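Side-chain contacts in nucleocapsid (Crimean-congo hemorrhagic fever virus, PDB 4AKL), which binds single-stranded and double-stranded RNA, probably takes part in packaging the viral genome, and probably also cuts double-stranded DNA without regard to sequence: residues G92-W95 with F96-T100; G101-K104 with S105-E108; K132-D136 with I137-V141; S309-Y312 with W313-K316; A317-T320 with P321-P325. One frame throughout, in Å; residues are numbered along the deposited sequence. Where two conformers were deposited one is given.

Contact 1: G92-W95 with F96-T100; sequences GLEW and FEKNT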
loop_
_atom_site.group_PDB
_atom_site.type_symbol
_atom_site.label_atom_id
_atom_site.label_comp_id
_atom_site.label_asym_id
_atom_site.label_seq_id
_atom_site.Cartn_x
_atom_site.Cartn_y
_atom_site.Cartn_z
ATOM N N GLY A 92 9.917 15.824 0.440
ATOM C CA GLY A 92 9.067 14.826 -0.265
ATOM C C GLY A 92 8.911 15.021 -1.774
ATOM O O GLY A 92 8.856 14.051 -2.526
ATOM N N LEU A 93 8.844 16.268 -2.222
ATOM C CA LEU A 93 8.802 16.567 -3.683
ATOM C C LEU A 93 10.190 16.499 -4.273
ATOM O O LEU A 93 10.414 15.866 -5.359
ATOM C CB LEU A 93 8.192 17.936 -3.939
ATOM C CG LEU A 93 6.695 18.024 -3.728
ATOM C CD1 LEU A 93 6.309 19.480 -3.692
ATOM C CD2 LEU A 93 5.869 17.202 -4.813
ATOM N N GLU A 94 11.151 17.119 -3.588
ATOM C CA GLU A 94 12.548 17.100 -4.108
ATOM C C GLU A 94 13.050 15.664 -4.284
ATOM O O GLU A 94 13.772 15.365 -5.233
ATOM C CB GLU A 94 13.489 17.937 -3.231
ATOM C CG GLU A 94 14.975 18.159 -3.750
ATOM C CD GLU A 94 15.127 18.834 -5.178
ATOM O OE1 GLU A 94 14.137 19.292 -5.808
ATOM O OE2 GLU A 94 16.282 18.880 -5.661
ATOM N N TRP A 95 12.628 14.756 -3.408
ATOM C CA TRP A 95 13.117 13.381 -3.509
ATOM C C TRP A 95 12.926 12.776 -4.945
ATOM O O TRP A 95 13.829 12.128 -5.463
ATOM C CB TRP A 95 12.480 12.517 -2.451
ATOM C CG TRP A 95 13.061 11.117 -2.372
ATOM C CD1 TRP A 95 14.035 10.694 -1.527
ATOM C CD2 TRP A 95 12.689 9.976 -3.163
ATOM N NE1 TRP A 95 14.310 9.348 -1.745
ATOM C CE2 TRP A 95 13.490 8.883 -2.737
ATOM C CE3 TRP A 95 11.759 9.763 -4.193
ATOM C CZ2 TRP A 95 13.393 7.598 -3.312
ATOM C CZ3 TRP A 95 11.669 8.465 -4.776
ATOM C CH2 TRP A 95 12.467 7.416 -4.325
ATOM N N PHE A 96 11.765 12.999 -5.566
ATOM C CA PHE A 96 11.494 12.500 -6.934
ATOM C C PHE A 96 12.454 13.070 -7.974
ATOM O O PHE A 96 12.881 12.369 -8.875
ATOM C CB PHE A 96 9.995 12.725 -7.297
ATOM C CG PHE A 96 9.110 11.864 -6.486
ATOM C CD1 PHE A 96 8.910 10.545 -6.847
ATOM C CD2 PHE A 96 8.530 12.346 -5.303
ATOM C CE1 PHE A 96 8.108 9.701 -6.070
ATOM C CE2 PHE A 96 7.738 11.512 -4.522
ATOM C CZ PHE A 96 7.525 10.198 -4.904
ATOM N N GLU A 97 12.812 14.332 -7.800
ATOM C CA GLU A 97 13.788 15.002 -8.649
ATOM C C GLU A 97 15.190 14.384 -8.521
ATOM O O GLU A 97 15.900 14.237 -9.514
ATOM C CB GLU A 97 13.851 16.488 -8.278
ATOM C CG GLU A 97 13.945 17.404 -9.483
ATOM C CD GLU A 97 12.641 17.461 -10.218
ATOM O OE1 GLU A 97 11.671 18.049 -9.653
ATOM O OE2 GLU A 97 12.581 16.919 -11.360
ATOM N N LYS A 98 15.583 14.037 -7.296
ATOM C CA LYS A 98 16.920 13.405 -7.030
ATOM C C LYS A 98 16.968 11.881 -7.273
ATOM O O LYS A 98 18.058 11.318 -7.313
ATOM C CB LYS A 98 17.378 13.667 -5.577
ATOM C CG LYS A 98 17.649 15.125 -5.267
ATOM C CD LYS A 98 17.487 15.466 -3.752
ATOM C CE LYS A 98 18.544 14.795 -2.886
ATOM N NZ LYS A 98 18.569 15.367 -1.497
ATOM N N ASN A 99 15.807 11.223 -7.418
ATOM C CA ASN A 99 15.737 9.722 -7.502
ATOM C C ASN A 99 15.011 9.161 -8.705
ATOM O O ASN A 99 14.621 7.983 -8.724
ATOM C CB ASN A 99 15.121 9.157 -6.232
ATOM C CG ASN A 99 16.052 9.226 -5.078
ATOM O OD1 ASN A 99 16.964 8.390 -4.959
ATOM N ND2 ASN A 99 15.861 10.211 -4.221
ATOM N N THR A 100 14.863 10.011 -9.711
ATOM C CA THR A 100 14.162 9.698 -10.956
ATOM C C THR A 100 14.664 8.403 -11.572
ATOM O O THR A 100 13.886 7.606 -12.110
ATOM C CB THR A 100 14.339 10.895 -11.974
ATOM O OG1 THR A 100 13.664 12.091 -11.481
ATOM C CG2 THR A 100 13.772 10.536 -13.323
#
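Trp-95 and Asn-99 form the tight part of this last turn of helix 86-98. The amide of Asn-99 lies flat over one face of the indole, the planes 22° apart, with CB 3.6 Å from the centroid of the six-membered ring. Its ND2 hangs 3.0 Å above the indole plane and donates to Trp-95 O at 3.1 Å, so the bond back to the helix end fixes the rotation of the amide. A small, flat, polar side chain suits this spot, where the chain leaves helical geometry at Asn-99. Trp-95 meets Phe-96 in a T-shaped pair: the indole edge, led by CE3, stands over the centre of the phenyl face, with centroids 5.2 Å apart and planes at 82°.

On the exposed side Glu-94, Glu-97 and Lys-98 touch mainly through their carbon chains. Glu-94 CG rests 3.7 Å from Lys-98 CD, while the opposite charges stay apart, with Glu-94 OE2 5.9 Å from Lys-98 NZ.

Both rings look into the protein. Trp-95 turns toward helix 120-136, where its NE1 is hydrogen-bonded to Asp-136 and its ring meets Trp-133, and Phe-96 packs on Tyr-311 and Tyr-315 of helix 306-316.

Contact 2: G101-K104 with S105-E108; sequences GTIK and SWDE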
loop_
_atom_site.group_PDB
_atom_site.type_symbol
_atom_site.label_atom_id
_atom_site.label_comp_id
_atom_site.label_asym_id
_atom_site.label_seq_id
_atom_site.Cartn_x
_atom_site.Cartn_y
_atom_site.Cartn_z
ATOM N N GLY A 101 15.984 8.185 -11.485
ATOM C CA GLY A 101 16.591 7.002 -12.032
ATOM C C GLY A 101 16.140 5.724 -11.366
ATOM O O GLY A 101 16.029 4.713 -12.040
ATOM N N THR A 102 15.873 5.741 -10.066
ATOM C CA THR A 102 15.521 4.504 -9.347
ATOM C C THR A 102 14.059 4.024 -9.507
ATOM O O THR A 102 13.768 2.864 -9.237
ATOM C CB THR A 102 15.835 4.596 -7.803
ATOM O OG1 THR A 102 15.748 5.946 -7.381
ATOM C CG2 THR A 102 17.216 4.093 -7.485
ATOM N N ILE A 103 13.159 4.924 -9.928
ATOM C CA ILE A 103 11.751 4.620 -10.091
ATOM C C ILE A 103 11.290 4.569 -11.541
ATOM O O ILE A 103 10.112 4.425 -11.808
ATOM C CB ILE A 103 10.917 5.616 -9.318
ATOM C CG1 ILE A 103 10.862 6.996 -9.992
ATOM C CG2 ILE A 103 11.473 5.720 -7.872
ATOM C CD1 ILE A 103 9.736 7.884 -9.452
ATOM N N LYS A 104 12.232 4.655 -12.476
ATOM C CA LYS A 104 11.925 4.723 -13.893
ATOM C C LYS A 104 11.088 3.519 -14.400
ATOM O O LYS A 104 10.346 3.652 -15.366
ATOM C CB LYS A 104 13.236 4.902 -14.735
ATOM C CG LYS A 104 14.182 3.727 -14.727
ATOM C CD LYS A 104 15.224 3.726 -15.915
ATOM C CE LYS A 104 16.447 4.653 -15.690
ATOM N NZ LYS A 104 17.743 4.035 -16.230
ATOM N N SER A 105 11.200 2.362 -13.734
ATOM C CA SER A 105 10.514 1.144 -14.207
ATOM C C SER A 105 8.979 1.299 -14.269
ATOM O O SER A 105 8.322 0.746 -15.173
ATOM C CB SER A 105 10.943 -0.119 -13.396
ATOM O OG SER A 105 10.527 -0.069 -12.052
ATOM N N TRP A 106 8.430 2.059 -13.316
ATOM C CA TRP A 106 7.017 2.416 -13.302
ATOM C C TRP A 106 6.741 3.853 -13.724
ATOM O O TRP A 106 5.748 4.107 -14.432
ATOM C CB TRP A 106 6.379 2.126 -11.914
ATOM C CG TRP A 106 7.139 2.515 -10.673
ATOM C CD1 TRP A 106 8.161 1.828 -10.081
ATOM C CD2 TRP A 106 6.910 3.648 -9.870
ATOM N NE1 TRP A 106 8.595 2.473 -8.974
ATOM C CE2 TRP A 106 7.839 3.597 -8.806
ATOM C CE3 TRP A 106 6.017 4.706 -9.937
ATOM C CZ2 TRP A 106 7.897 4.562 -7.823
ATOM C CZ3 TRP A 106 6.082 5.682 -8.966
ATOM C CH2 TRP A 106 7.006 5.593 -7.909
ATOM N N ASP A 107 7.576 4.804 -13.306
ATOM C CA ASP A 107 7.360 6.230 -13.617
ATOM C C ASP A 107 7.399 6.534 -15.127
ATOM O O ASP A 107 6.523 7.242 -15.639
ATOM C CB ASP A 107 8.370 7.110 -12.826
ATOM C CG ASP A 107 8.318 8.605 -13.212
ATOM O OD1 ASP A 107 7.222 9.235 -13.118
ATOM O OD2 ASP A 107 9.419 9.155 -13.580
ATOM N N GLU A 108 8.379 6.002 -15.830
ATOM C CA GLU A 108 8.496 6.210 -17.285
ATOM C C GLU A 108 7.485 5.354 -18.094
ATOM O O GLU A 108 7.336 5.513 -19.314
ATOM C CB GLU A 108 9.949 5.966 -17.758
ATOM C CG GLU A 108 10.865 7.128 -17.392
ATOM C CD GLU A 108 12.288 7.008 -17.983
ATOM O OE1 GLU A 108 12.637 5.995 -18.649
ATOM O OE2 GLU A 108 13.070 7.968 -17.767
#
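Ile-103 and Trp-106 meet at the start of the short helix 104-107, with Ile-103 in the N-cap position just before its first turn. Thr-102 leads into this turn and ties it to the end of the preceding helix through a hydrogen bond between its OG1 and Asn-99 O.

At Ile-103 the backbone and the side chain both take part. Its carbonyl oxygen accepts two bonds, a nearly straight one from Asp-107 N at 3.0 Å and a longer one from Trp-106 N at 3.3 Å. The same oxygen sits over one face of the Trp-106 indole. The aliphatic side chain offers no capping group and serves packing instead: it lies against the benzo end of this ring, CB 3.5 Å from CZ2 of Trp-106. With CG1 between the backbone N and the carbonyl carbon (chi1 74°), CD1 reaches CB of Asp-107 at 3.7 Å. A beta-branched aliphatic chain suits a buried place against the Trp-106 ring and CB of Asp-107. The buried polar ends have partners beyond the turn: Trp-106 NE1 is hydrogen-bonded to Asn-125 OD1, and Asp-107 OD1 is bonded to residues of helix 306-316.

Lys-104, next in order, suits the exposed rim. Its oxygen accepts from Glu-108 N, and its CB lies 4.0 Å from the carboxylate carbon CD of Glu-108.

Contact 3: K132-D136 with I137-V141; sequences KWRKD and IGFRV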
loop_
_atom_site.group_PDB
_atom_site.type_symbol
_atom_site.label_atom_id
_atom_site.label_comp_id
_atom_site.label_asym_id
_atom_site.label_seq_id
_atom_site.Cartn_x
_atom_site.Cartn_y
_atom_site.Cartn_z
ATOM N N LYS A 132 12.539 3.658 0.711
ATOM C CA LYS A 132 13.658 4.572 0.522
ATOM C C LYS A 132 13.274 6.046 0.734
ATOM O O LYS A 132 13.980 6.772 1.449
ATOM C CB LYS A 132 14.272 4.394 -0.864
ATOM C CG LYS A 132 15.583 5.229 -1.099
ATOM C CD LYS A 132 16.335 4.751 -2.355
ATOM C CE LYS A 132 17.379 5.802 -2.856
ATOM N NZ LYS A 132 18.200 6.284 -1.754
ATOM N N TRP A 133 12.166 6.469 0.113
ATOM C CA TRP A 133 11.662 7.795 0.245
ATOM C C TRP A 133 11.471 8.116 1.719
ATOM O O TRP A 133 11.946 9.160 2.168
ATOM C CB TRP A 133 10.348 7.905 -0.512
ATOM C CG TRP A 133 9.631 9.190 -0.472
ATOM C CD1 TRP A 133 9.724 10.231 -1.366
ATOM C CD2 TRP A 133 8.671 9.575 0.487
ATOM N NE1 TRP A 133 8.876 11.256 -1.013
ATOM C CE2 TRP A 133 8.209 10.883 0.127
ATOM C CE3 TRP A 133 8.141 8.961 1.616
ATOM C CZ2 TRP A 133 7.224 11.571 0.873
ATOM C CZ3 TRP A 133 7.153 9.654 2.371
ATOM C CH2 TRP A 133 6.722 10.949 1.977
ATOM N N ARG A 134 10.787 7.230 2.457
ATOM C CA ARG A 134 10.564 7.417 3.880
ATOM C C ARG A 134 11.893 7.581 4.684
ATOM O O ARG A 134 12.025 8.500 5.465
ATOM C CB ARG A 134 9.756 6.265 4.460
ATOM C CG ARG A 134 8.335 6.270 4.024
ATOM C CD ARG A 134 7.643 5.015 4.324
ATOM N NE ARG A 134 6.161 5.179 4.121
ATOM C CZ ARG A 134 5.244 5.351 5.075
ATOM N NH1 ARG A 134 5.568 5.389 6.373
ATOM N NH2 ARG A 134 3.960 5.454 4.734
ATOM N N LYS A 135 12.848 6.680 4.454
ATOM C CA LYS A 135 14.162 6.763 5.063
ATOM C C LYS A 135 14.921 8.066 4.697
ATOM O O LYS A 135 15.404 8.774 5.577
ATOM C CB LYS A 135 15.033 5.554 4.658
ATOM C CG LYS A 135 14.723 4.209 5.408
ATOM C CD LYS A 135 16.020 3.350 5.647
ATOM C CE LYS A 135 16.978 3.981 6.712
ATOM N NZ LYS A 135 18.138 3.089 7.192
ATOM N N ASP A 136 15.023 8.356 3.403
ATOM C CA ASP A 136 15.777 9.521 2.923
ATOM C C ASP A 136 15.252 10.849 3.467
ATOM O O ASP A 136 16.056 11.688 3.848
ATOM C CB ASP A 136 15.810 9.570 1.379
ATOM C CG ASP A 136 16.668 8.430 0.763
ATOM O OD1 ASP A 136 17.333 7.654 1.510
ATOM O OD2 ASP A 136 16.663 8.310 -0.474
ATOM N N ILE A 137 13.932 11.036 3.531
ATOM C CA ILE A 137 13.406 12.340 4.004
ATOM C C ILE A 137 13.189 12.439 5.551
ATOM O O ILE A 137 12.694 13.475 6.058
ATOM C CB ILE A 137 12.103 12.775 3.206
ATOM C CG1 ILE A 137 10.824 11.996 3.665
ATOM C CG2 ILE A 137 12.347 12.649 1.708
ATOM C CD1 ILE A 137 9.494 12.559 3.064
ATOM N N GLY A 138 13.560 11.383 6.284
ATOM C CA GLY A 138 13.212 11.269 7.700
ATOM C C GLY A 138 11.722 11.323 7.968
ATOM O O GLY A 138 11.277 12.054 8.838
ATOM N N PHE A 139 10.923 10.576 7.220
ATOM C CA PHE A 139 9.450 10.628 7.431
ATOM C C PHE A 139 9.045 10.127 8.827
ATOM O O PHE A 139 8.194 10.742 9.489
ATOM C CB PHE A 139 8.648 9.842 6.362
ATOM C CG PHE A 139 7.127 10.038 6.485
ATOM C CD1 PHE A 139 6.550 11.275 6.222
ATOM C CD2 PHE A 139 6.302 9.007 6.889
ATOM C CE1 PHE A 139 5.208 11.467 6.359
ATOM C CE2 PHE A 139 4.925 9.176 7.022
ATOM C CZ PHE A 139 4.374 10.397 6.777
ATOM N N ARG A 140 9.667 9.027 9.272
ATOM C CA ARG A 140 9.358 8.431 10.565
ATOM C C ARG A 140 9.683 9.376 11.718
ATOM O O ARG A 140 10.817 9.688 11.908
ATOM C CB ARG A 140 10.150 7.111 10.764
ATOM C CG ARG A 140 9.676 6.286 11.968
ATOM C CD ARG A 140 10.728 5.346 12.504
ATOM N NE ARG A 140 10.317 4.800 13.790
ATOM C CZ ARG A 140 10.051 3.521 14.047
ATOM N NH1 ARG A 140 10.155 2.588 13.111
ATOM N NH2 ARG A 140 9.678 3.181 15.266
ATOM N N VAL A 141 8.670 9.807 12.467
ATOM C CA VAL A 141 8.889 10.554 13.707
ATOM C C VAL A 141 8.210 9.882 14.891
ATOM O O VAL A 141 8.326 10.356 15.981
ATOM C CB VAL A 141 8.392 12.002 13.622
ATOM C CG1 VAL A 141 9.325 12.804 12.726
ATOM C CG2 VAL A 141 6.956 12.051 13.143
#
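Ile-137 lays its CD1 methyl on one face of the Trp-133 indole, 3.4 Å from the centroid of the six-membered ring and 18° off the ring normal. This CH-pi contact is close, with CD1 3.3 Å from CZ2 of Trp-133. With CG1 set between the backbone N and the carbonyl carbon (chi1 77°), the ethyl arm folds back along the last turn to the ring. Phe-139 approaches the far end of the same indole obliquely, its CG 4.1 Å from Trp-133 CZ3. It also lies alongside Arg-134, and CD2 of Phe-139 stands over one face of the guanidinium, 3.7 Å from NH1.

A Schellman motif sets these side chains in place. Gly-138, with positive phi, reverses the chain at the end of helix 120-136; its N bonds to Lys-135 O at 3.3 Å, and Phe-139 N reaches back to Arg-134 O at 2.9 Å. Glycine suits this position because a positive phi costs it little.

Further out, Gly-92 accepts from Trp-133 NE1. On the exposed flank Lys-132 NZ bridges to OD2 of Asp-136 at 2.8 Å; with Trp-95 as second donor to that oxygen, the double grip would be expected to stabilise the charged aspartate. Asp-305, by a salt bridge, and the carbonyl oxygen of Phe-466 hold the guanidinium of Arg-134, which meets the steeply turned ring of Phe-139 (planes 78° apart) and probably keeps its charge.

Contact 4: S309-Y312 with W313-K316; sequences SSYY and WLYK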
loop_
_atom_site.group_PDB
_atom_site.type_symbol
_atom_site.label_atom_id
_atom_site.label_comp_id
_atom_site.label_asym_id
_atom_site.label_seq_id
_atom_site.Cartn_x
_atom_site.Cartn_y
_atom_site.Cartn_z
ATOM N N SER A 309 2.610 7.465 -2.533
ATOM C CA SER A 309 1.863 7.623 -3.747
ATOM C C SER A 309 1.302 9.031 -3.777
ATOM O O SER A 309 1.331 9.663 -4.796
ATOM C CB SER A 309 0.757 6.548 -3.879
ATOM O OG SER A 309 1.231 5.305 -4.388
ATOM N N SER A 310 0.830 9.554 -2.658
ATOM C CA SER A 310 0.321 10.905 -2.698
ATOM C C SER A 310 1.364 11.968 -3.121
ATOM O O SER A 310 1.019 12.907 -3.863
ATOM C CB SER A 310 -0.401 11.271 -1.383
ATOM O OG SER A 310 -1.649 10.499 -1.289
ATOM N N TYR A 311 2.613 11.804 -2.665
ATOM C CA TYR A 311 3.688 12.722 -3.012
ATOM C C TYR A 311 4.123 12.518 -4.485
ATOM O O TYR A 311 4.471 13.500 -5.191
ATOM C CB TYR A 311 4.873 12.592 -2.033
ATOM C CG TYR A 311 4.803 13.627 -0.939
ATOM C CD1 TYR A 311 5.250 14.900 -1.156
ATOM C CD2 TYR A 311 4.245 13.340 0.298
ATOM C CE1 TYR A 311 5.178 15.879 -0.158
ATOM C CE2 TYR A 311 4.161 14.298 1.292
ATOM C CZ TYR A 311 4.625 15.564 1.058
ATOM O OH TYR A 311 4.505 16.493 2.027
ATOM N N TYR A 312 4.087 11.271 -4.951
ATOM C CA TYR A 312 4.366 10.986 -6.328
ATOM C C TYR A 312 3.381 11.758 -7.242
ATOM O O TYR A 312 3.781 12.308 -8.280
ATOM C CB TYR A 312 4.282 9.495 -6.582
ATOM C CG TYR A 312 4.451 9.139 -8.011
ATOM C CD1 TYR A 312 5.647 9.402 -8.670
ATOM C CD2 TYR A 312 3.419 8.539 -8.729
ATOM C CE1 TYR A 312 5.822 9.079 -10.024
ATOM C CE2 TYR A 312 3.587 8.209 -10.113
ATOM C CZ TYR A 312 4.774 8.475 -10.738
ATOM O OH TYR A 312 4.945 8.165 -12.084
ATOM N N TRP A 313 2.102 11.810 -6.848
ATOM C CA TRP A 313 1.088 12.472 -7.675
ATOM C C TRP A 313 1.293 13.963 -7.662
ATOM O O TRP A 313 1.142 14.604 -8.703
ATOM C CB TRP A 313 -0.351 12.064 -7.273
ATOM C CG TRP A 313 -0.611 10.581 -7.525
ATOM C CD1 TRP A 313 -0.144 9.824 -8.596
ATOM C CD2 TRP A 313 -1.334 9.689 -6.699
ATOM N NE1 TRP A 313 -0.565 8.530 -8.483
ATOM C CE2 TRP A 313 -1.300 8.414 -7.323
ATOM C CE3 TRP A 313 -2.032 9.839 -5.498
ATOM C CZ2 TRP A 313 -1.922 7.320 -6.790
ATOM C CZ3 TRP A 313 -2.643 8.750 -4.963
ATOM C CH2 TRP A 313 -2.590 7.493 -5.604
ATOM N N LEU A 314 1.642 14.517 -6.509
ATOM C CA LEU A 314 2.048 15.907 -6.469
ATOM C C LEU A 314 3.207 16.179 -7.427
ATOM O O LEU A 314 3.141 17.108 -8.242
ATOM C CB LEU A 314 2.489 16.302 -5.099
ATOM C CG LEU A 314 1.537 16.349 -3.940
ATOM C CD1 LEU A 314 2.325 16.931 -2.743
ATOM C CD2 LEU A 314 0.263 17.183 -4.256
ATOM N N TYR A 315 4.244 15.350 -7.354
ATOM C CA TYR A 315 5.387 15.490 -8.254
ATOM C C TYR A 315 4.928 15.428 -9.720
ATOM O O TYR A 315 5.203 16.347 -10.481
ATOM C CB TYR A 315 6.471 14.467 -7.892
ATOM C CG TYR A 315 7.409 14.186 -8.968
ATOM C CD1 TYR A 315 8.485 15.057 -9.240
ATOM C CD2 TYR A 315 7.267 13.068 -9.733
ATOM C CE1 TYR A 315 9.399 14.757 -10.287
ATOM C CE2 TYR A 315 8.166 12.783 -10.776
ATOM C CZ TYR A 315 9.218 13.629 -11.036
ATOM O OH TYR A 315 10.091 13.310 -12.078
ATOM N N LYS A 316 4.191 14.385 -10.097
ATOM C CA LYS A 316 3.726 14.254 -11.465
ATOM C C LYS A 316 2.840 15.387 -11.950
ATOM O O LYS A 316 2.881 15.682 -13.104
ATOM C CB LYS A 316 2.958 12.953 -11.682
ATOM C CG LYS A 316 3.799 11.750 -11.608
ATOM C CD LYS A 316 4.935 11.695 -12.718
ATOM C CE LYS A 316 4.400 11.081 -14.005
ATOM N NZ LYS A 316 5.521 10.658 -14.881
#
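Within helix 306-316, a largely buried helix of the protein, Tyr-312 and Lys-316 lie side by side one turn apart and point the same way. Lys-316 CG sits over one face of the phenol ring, 3.8 Å from its centroid, and its chain, bent at chi2 and chi3, runs on past the hydroxyl, CE 3.5 Å from Tyr-312 OH. Both polar ends converge on Asp-107 OD1, which bonds to the hydroxyl and makes a salt bridge with the ammonium; a long, flexible lysine suits this reach.

Four regular i to i+4 backbone bonds carry the alpha-helical turn, from Trp-313 N to Ser-309 O through Lys-316 N to Tyr-312 O at 2.8 Å. Ser-309 O also lies 3.2 Å above the plane of the Trp-313 indole, and Ser-309 CB lies over the six-membered ring on the same face, 4.1 Å from its centroid. Serine is small enough to let the indole lie along the helix. Leu-314 CD1 touches Tyr-311 CD1 at 3.9 Å.

Contact 5: A317-T320 with P321-P325; sequences AGVT and PETFP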
loop_
_atom_site.group_PDB
_atom_site.type_symbol
_atom_site.label_atom_id
_atom_site.label_comp_id
_atom_site.label_asym_id
_atom_site.label_seq_id
_atom_site.Cartn_x
_atom_site.Cartn_y
_atom_site.Cartn_z
ATOM N N ALA A 317 2.033 15.956 -11.054
ATOM C CA ALA A 317 1.195 17.082 -11.366
ATOM C C ALA A 317 1.947 18.422 -11.425
ATOM O O ALA A 317 1.339 19.420 -11.729
ATOM C CB ALA A 317 -0.004 17.194 -10.366
ATOM N N GLY A 318 3.235 18.428 -11.142
ATOM C CA GLY A 318 4.039 19.651 -11.186
ATOM C C GLY A 318 3.765 20.555 -10.016
ATOM O O GLY A 318 3.914 21.759 -10.149
ATOM N N VAL A 319 3.372 19.990 -8.861
ATOM C CA VAL A 319 3.099 20.790 -7.674
ATOM C C VAL A 319 4.425 21.243 -7.013
ATOM O O VAL A 319 5.374 20.503 -6.967
ATOM C CB VAL A 319 2.224 20.036 -6.678
ATOM C CG1 VAL A 319 2.041 20.839 -5.421
ATOM C CG2 VAL A 319 0.856 19.667 -7.343
ATOM N N THR A 320 4.468 22.469 -6.506
ATOM C CA THR A 320 5.694 22.984 -5.884
ATOM C C THR A 320 5.383 23.275 -4.436
ATOM O O THR A 320 4.200 23.294 -4.042
ATOM C CB THR A 320 6.186 24.255 -6.566
ATOM O OG1 THR A 320 5.353 25.366 -6.181
ATOM C CG2 THR A 320 6.213 24.092 -8.106
ATOM N N PRO A 321 6.421 23.496 -3.619
ATOM C CA PRO A 321 6.149 23.935 -2.261
ATOM C C PRO A 321 5.275 25.187 -2.254
ATOM O O PRO A 321 4.439 25.342 -1.358
ATOM C CB PRO A 321 7.544 24.216 -1.712
ATOM C CG PRO A 321 8.393 23.200 -2.440
ATOM C CD PRO A 321 7.843 23.149 -3.812
ATOM N N GLU A 322 5.437 26.056 -3.261
ATOM C CA GLU A 322 4.668 27.304 -3.282
ATOM C C GLU A 322 3.203 27.129 -3.715
ATOM O O GLU A 322 2.367 27.842 -3.235
ATOM C CB GLU A 322 5.398 28.402 -4.096
ATOM C CG GLU A 322 6.702 28.908 -3.411
ATOM C CD GLU A 322 7.842 27.865 -3.458
ATOM O OE1 GLU A 322 7.927 27.071 -4.452
ATOM O OE2 GLU A 322 8.642 27.808 -2.495
ATOM N N THR A 323 2.895 26.195 -4.604
ATOM C CA THR A 323 1.497 25.950 -4.991
ATOM C C THR A 323 0.821 24.881 -4.145
ATOM O O THR A 323 -0.405 24.703 -4.236
ATOM C CB THR A 323 1.393 25.545 -6.463
ATOM O OG1 THR A 323 2.217 24.413 -6.703
ATOM C CG2 THR A 323 1.868 26.698 -7.362
ATOM N N PHE A 324 1.596 24.172 -3.309
ATOM C CA PHE A 324 1.017 23.077 -2.478
ATOM C C PHE A 324 -0.175 23.492 -1.642
ATOM O O PHE A 324 -1.133 22.745 -1.566
ATOM C CB PHE A 324 2.081 22.445 -1.565
ATOM C CG PHE A 324 1.512 21.498 -0.570
ATOM C CD1 PHE A 324 1.221 20.187 -0.926
ATOM C CD2 PHE A 324 1.225 21.912 0.713
ATOM C CE1 PHE A 324 0.668 19.310 0.003
ATOM C CE2 PHE A 324 0.678 21.029 1.635
ATOM C CZ PHE A 324 0.415 19.760 1.282
ATOM N N PRO A 325 -0.141 24.700 -1.022
ATOM C CA PRO A 325 -1.285 25.064 -0.184
ATOM C C PRO A 325 -2.661 25.103 -0.907
ATOM O O PRO A 325 -3.702 24.886 -0.263
ATOM C CB PRO A 325 -0.911 26.460 0.324
ATOM C CG PRO A 325 0.594 26.497 0.207
ATOM C CD PRO A 325 0.852 25.783 -1.055
HETATM O O HOH W 1 2.365 24.103 -9.484
#
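The phenyl of Phe-324 does not stack on the segment 317-320: the residue meets it through CB, 4.2 Å from Val-319 CG1, while the ring leads away to an edge-to-face meeting with Phe-392. The puckered ring of Pro-321 touches Thr-320 through its CD, 3.4 Å from Thr-320 CB, a tight carbon pair next to the peptide bond.

Thr-320 and Thr-323 are bonded to each other in both directions. Thr-320 OG1 accepts from Thr-323 N at 3.0 Å, and Thr-323 OG1 accepts from Thr-320 N at 3.0 Å, almost straight at 172°. This reciprocal pattern is a capping box at the head of the turn that leads into helix 324-336, with Thr-320 in the N-cap role of the box and Thr-323 in the N3 role. Threonine suits both places because its hydroxyl can turn back onto the backbone: in Thr-320 OG1 lies between the backbone N and the carbonyl carbon (chi1 75°), facing the first amides of the turn. A weak bond from Glu-322 N reaches the same oxygen. Proline suits the next position, where a first-turn residue needs no N-H.

Before the cap, Gly-318 closes helix 306-316 in a Schellman motif, its positive phi easily borne by glycine. A water donates to Gly-318 O and lies 2.8 Å from Thr-323 OG1.

In the fold
Contact 4 is the most buried of the five, and its helix 306-316 touches all the others. Contacts 1 and 3 join it in an aromatic core where helices 86-98 and 120-136 meet, and each keeps a charged flank at the surface. Contact 2 packs Ile-103 on contact 1 and supplies a carboxylate for the polar ends of contact 4. Contact 5 continues directly from contact 4, farther from the centre of the chain; its side-chain chemistry is mainly hydroxyl-to-amide, whereas ring contacts are prominent in the other four. Contacts 1 and 3 hold helix ends, contact 2 a helix start, and contact 5 both, while contact 4 spans the body of helix 306-316 up to its last residue.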